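Local coordinates for amino acid ABC transporter, binding protein (Thermus thermophilus, PDB 3VV5), which binds the lysine analogue L-thialysine as the solute-binding protein of an ABC transporter that takes up this amino acid, at residues A[37-42]-A[95-100]; A[59-64]-A[247-252]; A[118-123]-A[215-220]. All coordinates share one frame; numbering follows the deposited sequence.

Interaction 1: residues A[37-42]-A[95-100]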
loop_
_atom_site.group_PDB
_atom_site.type_symbol
_atom_site.label_atom_id
_atom_site.label_comp_id
_atom_site.label_asym_id
_atom_site.label_seq_id
_atom_site.Cartn_x
_atom_site.Cartn_y
_atom_site.Cartn_z
ATOM N N GLU A 37 -10.576 19.538 10.201
ATOM C CA GLU A 37 -10.574 18.392 9.267
ATOM C C GLU A 37 -9.198 18.152 8.641
ATOM O O GLU A 37 -8.472 19.090 8.371
ATOM C CB GLU A 37 -11.629 18.557 8.164
ATOM C CG GLU A 37 -11.610 19.921 7.452
ATOM C CD GLU A 37 -11.354 19.824 5.959
ATOM O OE1 GLU A 37 -10.517 20.622 5.462
ATOM O OE2 GLU A 37 -11.977 18.965 5.281
ATOM N N ILE A 38 -8.855 16.880 8.421
ATOM C CA ILE A 38 -7.641 16.510 7.706
ATOM C C ILE A 38 -8.017 15.702 6.446
ATOM O O ILE A 38 -8.793 14.724 6.508
ATOM C CB ILE A 38 -6.651 15.736 8.624
ATOM C CG1 ILE A 38 -5.277 15.587 7.940
ATOM C CG2 ILE A 38 -7.230 14.359 9.061
ATOM C CD1 ILE A 38 -4.141 15.378 8.897
ATOM N N ARG A 39 -7.471 16.129 5.315
ATOM C CA ARG A 39 -7.727 15.468 4.041
ATOM C C ARG A 39 -6.686 14.395 3.815
ATOM O O ARG A 39 -5.485 14.681 3.800
ATOM C CB ARG A 39 -7.648 16.448 2.877
ATOM C CG ARG A 39 -8.415 17.771 3.017
ATOM C CD ARG A 39 -8.239 18.516 1.695
ATOM N NE ARG A 39 -7.971 19.942 1.847
ATOM C CZ ARG A 39 -6.756 20.504 1.873
ATOM N NH1 ARG A 39 -6.664 21.820 2.004
ATOM N NH2 ARG A 39 -5.636 19.777 1.781
ATOM N N ILE A 40 -7.150 13.167 3.593
ATOM C CA ILE A 40 -6.263 12.007 3.482
ATOM C C ILE A 40 -6.394 11.367 2.098
ATOM O O ILE A 40 -7.497 11.008 1.686
ATOM C CB ILE A 40 -6.605 10.951 4.558
ATOM C CG1 ILE A 40 -6.871 11.613 5.927
ATOM C CG2 ILE A 40 -5.485 9.890 4.660
ATOM C CD1 ILE A 40 -7.285 10.590 7.016
ATOM N N GLY A 41 -5.279 11.235 1.385
ATOM C CA GLY A 41 -5.291 10.634 0.037
ATOM C C GLY A 41 -5.037 9.142 0.150
ATOM O O GLY A 41 -4.190 8.711 0.937
ATOM N N THR A 42 -5.820 8.348 -0.573
ATOM C CA THR A 42 -5.574 6.905 -0.640
ATOM C C THR A 42 -6.004 6.408 -2.029
ATOM O O THR A 42 -6.420 7.208 -2.852
ATOM C CB THR A 42 -6.275 6.116 0.500
ATOM O OG1 THR A 42 -5.608 4.861 0.667
ATOM C CG2 THR A 42 -7.735 5.846 0.181
ATOM N N ARG A 95 -3.294 18.748 -2.593
ATOM C CA ARG A 95 -4.653 18.197 -2.742
ATOM C C ARG A 95 -5.118 17.483 -1.465
ATOM O O ARG A 95 -6.298 17.530 -1.102
ATOM C CB ARG A 95 -4.726 17.265 -3.975
ATOM C CG ARG A 95 -6.058 16.498 -4.146
ATOM C CD ARG A 95 -7.130 17.338 -4.808
ATOM N NE ARG A 95 -8.445 16.685 -4.921
ATOM C CZ ARG A 95 -8.809 15.845 -5.893
ATOM N NH1 ARG A 95 -7.951 15.495 -6.838
ATOM N NH2 ARG A 95 -10.037 15.337 -5.910
ATOM N N PHE A 96 -4.190 16.823 -0.782
ATOM C CA PHE A 96 -4.481 16.217 0.518
ATOM C C PHE A 96 -3.353 16.600 1.471
ATOM O O PHE A 96 -2.279 17.028 1.029
ATOM C CB PHE A 96 -4.581 14.680 0.469
ATOM C CG PHE A 96 -4.500 14.063 -0.913
ATOM C CD1 PHE A 96 -5.645 13.836 -1.660
ATOM C CD2 PHE A 96 -3.279 13.627 -1.422
ATOM C CE1 PHE A 96 -5.578 13.212 -2.916
ATOM C CE2 PHE A 96 -3.206 13.011 -2.678
ATOM C CZ PHE A 96 -4.348 12.809 -3.422
ATOM N N ASP A 97 -3.579 16.425 2.769
ATOM C CA ASP A 97 -2.566 16.750 3.781
ATOM C C ASP A 97 -1.571 15.615 3.990
ATOM O O ASP A 97 -0.367 15.845 4.188
ATOM C CB ASP A 97 -3.241 17.113 5.106
ATOM C CG ASP A 97 -4.179 18.266 4.961
ATOM O OD1 ASP A 97 -3.734 19.314 4.438
ATOM O OD2 ASP A 97 -5.360 18.130 5.344
ATOM N N PHE A 98 -2.075 14.385 3.938
ATOM C CA PHE A 98 -1.206 13.217 3.914
ATOM C C PHE A 98 -1.806 12.078 3.112
ATOM O O PHE A 98 -3.003 12.073 2.796
ATOM C CB PHE A 98 -0.740 12.763 5.316
ATOM C CG PHE A 98 -1.750 11.940 6.119
ATOM C CD1 PHE A 98 -1.639 10.541 6.184
ATOM C CD2 PHE A 98 -2.735 12.572 6.892
ATOM C CE1 PHE A 98 -2.546 9.772 6.961
ATOM C CE2 PHE A 98 -3.642 11.823 7.710
ATOM C CZ PHE A 98 -3.550 10.426 7.738
ATOM N N VAL A 99 -0.949 11.119 2.807
ATOM C CA VAL A 99 -1.344 9.957 2.037
ATOM C C VAL A 99 -1.029 8.701 2.858
ATOM O O VAL A 99 0.057 8.585 3.447
ATOM C CB VAL A 99 -0.591 9.921 0.678
ATOM C CG1 VAL A 99 -0.774 8.568 -0.049
ATOM C CG2 VAL A 99 -1.050 11.059 -0.225
ATOM N N ILE A 100 -1.983 7.768 2.886
ATOM C CA ILE A 100 -1.748 6.418 3.419
ATOM C C ILE A 100 -2.320 5.435 2.436
ATOM O O ILE A 100 -3.542 5.277 2.334
ATOM C CB ILE A 100 -2.294 6.241 4.881
ATOM C CG1 ILE A 100 -1.885 4.877 5.478
ATOM C CG2 ILE A 100 -3.819 6.532 4.978
ATOM C CD1 ILE A 100 -2.195 4.808 6.990
#
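Arg-39 and Asp-97 are joined three ways. The backbone N of Arg-39 donates to Asp-97 OD2 (2.9 Å, 166°), reaching it on the anti side and out of the carboxylate plane, and Asp-97 N donates in turn to Arg-39 O. Arg-39 NH2 comes within 3.3 Å of Asp-97 OD1, but no N-H is aimed at that oxygen and the attraction is purely one of charge; Arg-27 forms a further salt bridge with OD2. Gly-41 N binds Phe-98 O (2.8 Å), Ile-100 N binds Gly-41 O, and Thr-42 OG1 donates to Ile-100 O at 2.7 Å.

Aromatic contacts lie on both faces of this ladder. Gly-41 CA sits over the centre of the Phe-96 ring, 3.7 Å from its centroid, where a CB would clash. A leucine in place of Phe-96 would probably lose this CH-pi contact and leave the Gly-41 backbone without its flat cover. Ile-40 CG2, turned anti to the backbone N, is set over the Phe-98 face and touches Ile-100 CG2; Ile-38 CD1 reaches that ring's edge, 3.7 Å from Phe-98 CD2.

Parallel strands 37-42 and 98-100, with helix 87-92 packed on Phe-96 and Val-99, form part of the alpha/beta sheet of one lobe of a periplasmic binding protein.

Interaction 2: residues A[59-64]-A[247-252]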
loop_
_atom_site.group_PDB
_atom_site.type_symbol
_atom_site.label_atom_id
_atom_site.label_comp_id
_atom_site.label_asym_id
_atom_site.label_seq_id
_atom_site.Cartn_x
_atom_site.Cartn_y
_atom_site.Cartn_z
ATOM N N THR A 59 -12.595 1.258 3.231
ATOM C CA THR A 59 -12.188 0.577 4.457
ATOM C C THR A 59 -10.842 -0.138 4.238
ATOM O O THR A 59 -10.143 0.062 3.207
ATOM C CB THR A 59 -13.328 -0.366 4.978
ATOM O OG1 THR A 59 -12.996 -0.916 6.261
ATOM C CG2 THR A 59 -13.645 -1.473 3.958
ATOM N N GLY A 60 -10.449 -0.926 5.224
ATOM C CA GLY A 60 -9.180 -1.632 5.174
ATOM C C GLY A 60 -8.292 -1.240 6.343
ATOM O O GLY A 60 -8.574 -0.277 7.057
ATOM N N PHE A 61 -7.218 -2.002 6.537
ATOM C CA PHE A 61 -6.227 -1.714 7.590
ATOM C C PHE A 61 -5.774 -0.251 7.632
ATOM O O PHE A 61 -5.717 0.370 8.710
ATOM C CB PHE A 61 -5.028 -2.646 7.402
ATOM C CG PHE A 61 -3.917 -2.404 8.355
ATOM C CD1 PHE A 61 -4.068 -2.714 9.714
ATOM C CD2 PHE A 61 -2.717 -1.862 7.910
ATOM C CE1 PHE A 61 -3.031 -2.488 10.621
ATOM C CE2 PHE A 61 -1.671 -1.612 8.808
ATOM C CZ PHE A 61 -1.822 -1.930 10.168
ATOM N N GLU A 62 -5.465 0.309 6.465
ATOM C CA GLU A 62 -4.946 1.684 6.406
ATOM C C GLU A 62 -5.987 2.748 6.686
ATOM O O GLU A 62 -5.666 3.803 7.219
ATOM C CB GLU A 62 -4.235 1.949 5.074
ATOM C CG GLU A 62 -2.923 1.233 5.029
ATOM C CD GLU A 62 -2.137 1.439 3.742
ATOM O OE1 GLU A 62 -2.635 1.091 2.654
ATOM O OE2 GLU A 62 -0.983 1.890 3.838
ATOM N N VAL A 63 -7.231 2.453 6.336
ATOM C CA VAL A 63 -8.346 3.357 6.611
ATOM C C VAL A 63 -8.664 3.383 8.113
ATOM O O VAL A 63 -8.814 4.473 8.704
ATOM C CB VAL A 63 -9.566 2.999 5.745
ATOM C CG1 VAL A 63 -10.788 3.865 6.091
ATOM C CG2 VAL A 63 -9.217 3.135 4.211
ATOM N N ASP A 64 -8.705 2.208 8.747
ATOM C CA ASP A 64 -8.869 2.145 10.220
ATOM C C ASP A 64 -7.737 2.870 10.948
ATOM O O ASP A 64 -7.971 3.608 11.910
ATOM C CB ASP A 64 -8.962 0.701 10.702
ATOM C CG ASP A 64 -10.328 0.080 10.430
ATOM O OD1 ASP A 64 -11.266 0.829 10.080
ATOM O OD2 ASP A 64 -10.466 -1.150 10.585
ATOM N N ARG A 247 -4.832 -3.857 18.052
ATOM C CA ARG A 247 -6.235 -4.224 17.794
ATOM C C ARG A 247 -6.584 -4.164 16.298
ATOM O O ARG A 247 -7.330 -5.003 15.765
ATOM C CB ARG A 247 -7.216 -3.305 18.565
ATOM C CG ARG A 247 -8.676 -3.583 18.141
ATOM C CD ARG A 247 -9.698 -2.494 18.367
ATOM N NE ARG A 247 -9.384 -1.163 17.881
ATOM C CZ ARG A 247 -9.956 -0.569 16.831
ATOM N NH1 ARG A 247 -10.869 -1.208 16.086
ATOM N NH2 ARG A 247 -9.590 0.670 16.516
ATOM N N ILE A 248 -6.080 -3.134 15.626
ATOM C CA ILE A 248 -6.411 -2.949 14.213
ATOM C C ILE A 248 -5.654 -3.961 13.357
ATOM O O ILE A 248 -6.211 -4.503 12.406
ATOM C CB ILE A 248 -6.149 -1.495 13.751
ATOM C CG1 ILE A 248 -7.145 -0.541 14.426
ATOM C CG2 ILE A 248 -6.190 -1.385 12.216
ATOM C CD1 ILE A 248 -6.855 0.988 14.174
ATOM N N SER A 249 -4.394 -4.218 13.699
ATOM C CA SER A 249 -3.612 -5.230 12.973
ATOM C C SER A 249 -4.248 -6.614 13.148
ATOM O O SER A 249 -4.397 -7.352 12.186
ATOM C CB SER A 249 -2.151 -5.234 13.414
ATOM O OG SER A 249 -1.371 -6.110 12.609
ATOM N N GLN A 250 -4.655 -6.936 14.372
ATOM C CA GLN A 250 -5.345 -8.200 14.647
ATOM C C GLN A 250 -6.676 -8.346 13.891
ATOM O O GLN A 250 -6.977 -9.417 13.370
ATOM C CB GLN A 250 -5.566 -8.382 16.157
ATOM C CG GLN A 250 -4.288 -8.672 16.963
ATOM C CD GLN A 250 -3.626 -9.999 16.612
ATOM O OE1 GLN A 250 -4.290 -10.950 16.162
ATOM N NE2 GLN A 250 -2.310 -10.080 16.845
ATOM N N LYS A 251 -7.465 -7.279 13.855
ATOM C CA LYS A 251 -8.728 -7.233 13.101
ATOM C C LYS A 251 -8.511 -7.658 11.634
ATOM O O LYS A 251 -9.213 -8.508 11.091
ATOM C CB LYS A 251 -9.309 -5.809 13.157
ATOM C CG LYS A 251 -10.646 -5.590 12.395
ATOM C CD LYS A 251 -11.044 -4.108 12.378
ATOM C CE LYS A 251 -12.352 -3.860 11.621
ATOM N NZ LYS A 251 -12.734 -2.397 11.671
ATOM N N TRP A 252 -7.518 -7.051 11.001
ATOM C CA TRP A 252 -7.295 -7.265 9.578
ATOM C C TRP A 252 -6.463 -8.492 9.221
ATOM O O TRP A 252 -6.716 -9.125 8.186
ATOM C CB TRP A 252 -6.735 -5.986 8.931
ATOM C CG TRP A 252 -7.810 -4.955 8.883
ATOM C CD1 TRP A 252 -8.000 -3.923 9.767
ATOM C CD2 TRP A 252 -8.916 -4.924 7.981
ATOM N NE1 TRP A 252 -9.137 -3.217 9.429
ATOM C CE2 TRP A 252 -9.713 -3.808 8.334
ATOM C CE3 TRP A 252 -9.301 -5.717 6.878
ATOM C CZ2 TRP A 252 -10.883 -3.471 7.640
ATOM C CZ3 TRP A 252 -10.466 -5.385 6.192
ATOM C CH2 TRP A 252 -11.240 -4.264 6.569
#
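Trp-252 lies flat against the start of helix 61-72 and can be followed outward from its backbone. CB is 4.1 Å from Phe-61 CB. With chi1 at -71°, CG swings away from the carbonyl carbon to the side of the backbone N, and the indole reaches across to the other helix. CG and CD1 then run along the Phe-61 backbone, and CD2 lies near Phe-61 N, which stands over the ring. Phe-61 CB makes a CH-pi contact with the five-membered ring.

NE1 points in the ring plane at Asp-64 OD2, giving a short, fairly straight bond (2.7 Å, 166°). OD2 takes it from above the carboxylate plane; Lys-251 NZ approaches the same oxygen from the opposite face at 2.8 Å, a salt bridge at the end of a fully extended chain. Two donors thus hold one oxygen, which is likely to favour a charged carboxylate.

Farther out, Trp-252 CE2 meets Gly-60 C. Gly-60 CA lies over the six-membered ring of Trp-252, 3.7 Å from the centroid of that ring. The rim at CZ2 ends against Thr-59 OG1, which approaches the ring edge. Gly-60 is the N-cap residue, and a side chain at its backbone angles would run into the carbonyl O of Thr-59.

One turn earlier, Ile-248 CG2 packs 3.5 Å from Phe-61 CD1, and Ile-248 CD1 reaches Asp-64 O. Helix 244-253 is thereby fastened across the first turn of helix 61-72. Beyond the pair, Tyr-51 of strand 50-52 touches Trp-252, and Tyr-120 of strand 120-129 packs on Phe-61.

Interaction 3: residues A[118-123]-A[215-220]. With SLZ (L-thialysine), chain C.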
loop_
_atom_site.group_PDB
_atom_site.type_symbol
_atom_site.label_atom_id
_atom_site.label_comp_id
_atom_site.label_asym_id
_atom_site.label_seq_id
_atom_site.Cartn_x
_atom_site.Cartn_y
_atom_site.Cartn_z
ATOM N N PRO A 118 7.533 3.867 9.593
ATOM C CA PRO A 118 6.631 2.957 8.869
ATOM C C PRO A 118 5.441 2.474 9.713
ATOM O O PRO A 118 5.591 2.248 10.907
ATOM C CB PRO A 118 7.543 1.777 8.508
ATOM C CG PRO A 118 8.643 1.812 9.547
ATOM C CD PRO A 118 8.867 3.275 9.809
ATOM N N HIS A 119 4.268 2.341 9.098
ATOM C CA HIS A 119 3.102 1.810 9.809
ATOM C C HIS A 119 2.894 0.312 9.583
ATOM O O HIS A 119 2.010 -0.284 10.203
ATOM C CB HIS A 119 1.820 2.610 9.517
ATOM C CG HIS A 119 1.404 2.617 8.076
ATOM N ND1 HIS A 119 2.010 3.421 7.130
ATOM C CD2 HIS A 119 0.415 1.954 7.429
ATOM C CE1 HIS A 119 1.420 3.245 5.965
ATOM N NE2 HIS A 119 0.437 2.376 6.120
ATOM N N TYR A 120 3.703 -0.292 8.703
ATOM C CA TYR A 120 3.802 -1.760 8.617
ATOM C C TYR A 120 5.000 -2.214 7.786
ATOM O O TYR A 120 5.653 -1.416 7.114
ATOM C CB TYR A 120 2.505 -2.454 8.138
ATOM C CG TYR A 120 2.112 -2.323 6.661
ATOM C CD1 TYR A 120 2.498 -3.295 5.730
ATOM C CD2 TYR A 120 1.284 -1.284 6.223
ATOM C CE1 TYR A 120 2.123 -3.220 4.396
ATOM C CE2 TYR A 120 0.885 -1.194 4.870
ATOM C CZ TYR A 120 1.324 -2.170 3.965
ATOM O OH TYR A 120 0.948 -2.122 2.640
ATOM N N CYS A 121 5.285 -3.499 7.884
ATOM C CA CYS A 121 6.381 -4.110 7.151
ATOM C C CYS A 121 5.836 -5.268 6.359
ATOM O O CYS A 121 4.872 -5.935 6.778
ATOM C CB CYS A 121 7.493 -4.558 8.094
ATOM S SG CYS A 121 8.859 -3.359 8.218
ATOM N N THR A 122 6.447 -5.502 5.201
ATOM C CA THR A 122 5.887 -6.430 4.242
ATOM C C THR A 122 6.938 -6.798 3.200
ATOM O O THR A 122 8.117 -6.480 3.333
ATOM C CB THR A 122 4.620 -5.803 3.559
ATOM O OG1 THR A 122 3.920 -6.790 2.794
ATOM C CG2 THR A 122 4.982 -4.627 2.648
ATOM N N GLY A 123 6.502 -7.439 2.133
ATOM C CA GLY A 123 7.408 -7.699 1.032
ATOM C C GLY A 123 6.639 -8.078 -0.191
ATOM O O GLY A 123 5.429 -8.365 -0.105
ATOM N N GLU A 215 10.040 -4.604 2.307
ATOM C CA GLU A 215 9.923 -3.156 2.383
ATOM C C GLU A 215 9.224 -2.687 3.649
ATOM O O GLU A 215 8.419 -3.405 4.235
ATOM C CB GLU A 215 9.238 -2.568 1.135
ATOM C CG GLU A 215 7.803 -3.006 0.895
ATOM C CD GLU A 215 7.255 -2.479 -0.442
ATOM O OE1 GLU A 215 8.007 -1.793 -1.161
ATOM O OE2 GLU A 215 6.079 -2.748 -0.768
ATOM N N ARG A 216 9.581 -1.481 4.050
ATOM C CA ARG A 216 8.920 -0.725 5.111
ATOM C C ARG A 216 7.927 0.225 4.432
ATOM O O ARG A 216 8.296 0.946 3.506
ATOM C CB ARG A 216 9.968 0.063 5.916
ATOM C CG ARG A 216 11.000 -0.800 6.655
ATOM C CD ARG A 216 12.069 0.050 7.399
ATOM N NE ARG A 216 12.763 1.002 6.517
ATOM C CZ ARG A 216 12.751 2.334 6.650
ATOM N NH1 ARG A 216 13.413 3.098 5.783
ATOM N NH2 ARG A 216 12.094 2.915 7.646
ATOM N N VAL A 217 6.677 0.203 4.880
ATOM C CA VAL A 217 5.591 0.959 4.264
ATOM C C VAL A 217 5.207 2.077 5.214
ATOM O O VAL A 217 5.103 1.846 6.422
ATOM C CB VAL A 217 4.354 0.066 3.973
ATOM C CG1 VAL A 217 3.179 0.923 3.510
ATOM C CG2 VAL A 217 4.694 -0.977 2.900
ATOM N N ALA A 218 5.013 3.274 4.672
ATOM C CA ALA A 218 4.815 4.472 5.498
ATOM C C ALA A 218 3.822 5.444 4.893
ATOM O O ALA A 218 3.514 5.377 3.695
ATOM C CB ALA A 218 6.141 5.200 5.730
ATOM N N MET A 219 3.359 6.359 5.751
ATOM C CA MET A 219 2.515 7.481 5.374
ATOM C C MET A 219 3.440 8.543 4.832
ATOM O O MET A 219 4.629 8.522 5.123
ATOM C CB MET A 219 1.792 8.058 6.596
ATOM C CG MET A 219 0.657 7.206 7.128
ATOM S SD MET A 219 0.106 7.840 8.722
ATOM C CE MET A 219 1.369 7.150 9.804
ATOM N N ALA A 220 2.900 9.451 4.029
ATOM C CA ALA A 220 3.713 10.489 3.405
ATOM C C ALA A 220 3.043 11.826 3.561
ATOM O O ALA A 220 1.816 11.946 3.565
ATOM C CB ALA A 220 3.963 10.190 1.898
HETATM N N SLZ C . 3.726 -1.514 -1.882
HETATM C CA SLZ C . 3.342 -0.896 -3.171
HETATM C CB SLZ C . 2.034 -0.074 -3.018
HETATM S SG SLZ C . 0.467 -0.715 -3.710
HETATM C CD SLZ C . -0.580 0.672 -3.142
HETATM C CE SLZ C . -2.036 0.704 -3.617
HETATM N NZ SLZ C . -2.834 1.423 -2.611
HETATM C C SLZ C . 4.453 0.104 -3.478
HETATM O O SLZ C . 4.649 0.412 -4.664
HETATM O OXT SLZ C . 5.095 0.551 -2.500
#
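A classic beta bulge shapes this antiparallel pairing of two long strands, 120-129 and 206-222: His-119 and Tyr-120 both face Val-217. Val-217 O takes the N-H of His-119 at 2.8 Å, with a bent angle of 131°, and more weakly that of Tyr-120. Beyond the bulge the ladder becomes regular. Val-217 N donates to Tyr-120 O, and Thr-122 and Glu-215 form a hydrogen-bonded pair, with Thr-122 N to Glu-215 O at 3.0 Å and Glu-215 N to Thr-122 O at 2.9 Å.

Val-217 is the apolar centre. Its CB lies over the middle of the Tyr-120 ring, 3.8 Å from the centroid, and CG1 comes to 3.4 Å from Tyr-120 CE2, while CG2 reaches Thr-122 CG2. A chi1 of 73° tucks the Tyr-120 ring between its own backbone N and carbonyl carbon, bringing its face over the valine; its OH bonds to Ser-102. On the other side of the strands Cys-121 SG, in a disulfide with Cys-259, rests 3.7 Å from Arg-216 CG.

Glu-215 lies alongside Thr-122, CG to CG2, and runs on extended to the ligand, where OE2 accepts a hydrogen bond from the L-thialysine atom N at 2.9 Å. Thr-151 holds OE1, so both carboxylate oxygens have partners. A carboxylate facing the ligand's alpha-amino group suggests a charge match that would favour a protonated amine, and the backbone pair with Thr-122 probably sets where Glu-215 starts.

Interactions 1 and 3 belong to one continuous sheet: strand 98-100 lies between 37-42 and 206-222, and Val-99 N probably bonds to Ala-220 O at 3.0 Å, although the two contact centres are about 17 Å apart. Interaction 2 joins them from the helical side. Glu-62 OE2 lies 2.7 Å from His-119 NE2, a probable hydrogen bond, and 3.5 Å from Ile-100 CG1, so this buried glutamate touches both other contacts. As for the ligand, interaction 3 binds it directly through Glu-215. Between nearest atoms, the side chain of Thr-42 in interaction 1 is about 5 Å from the bound L-thialysine, and Gly-60 in interaction 2 is about 10 Å from it.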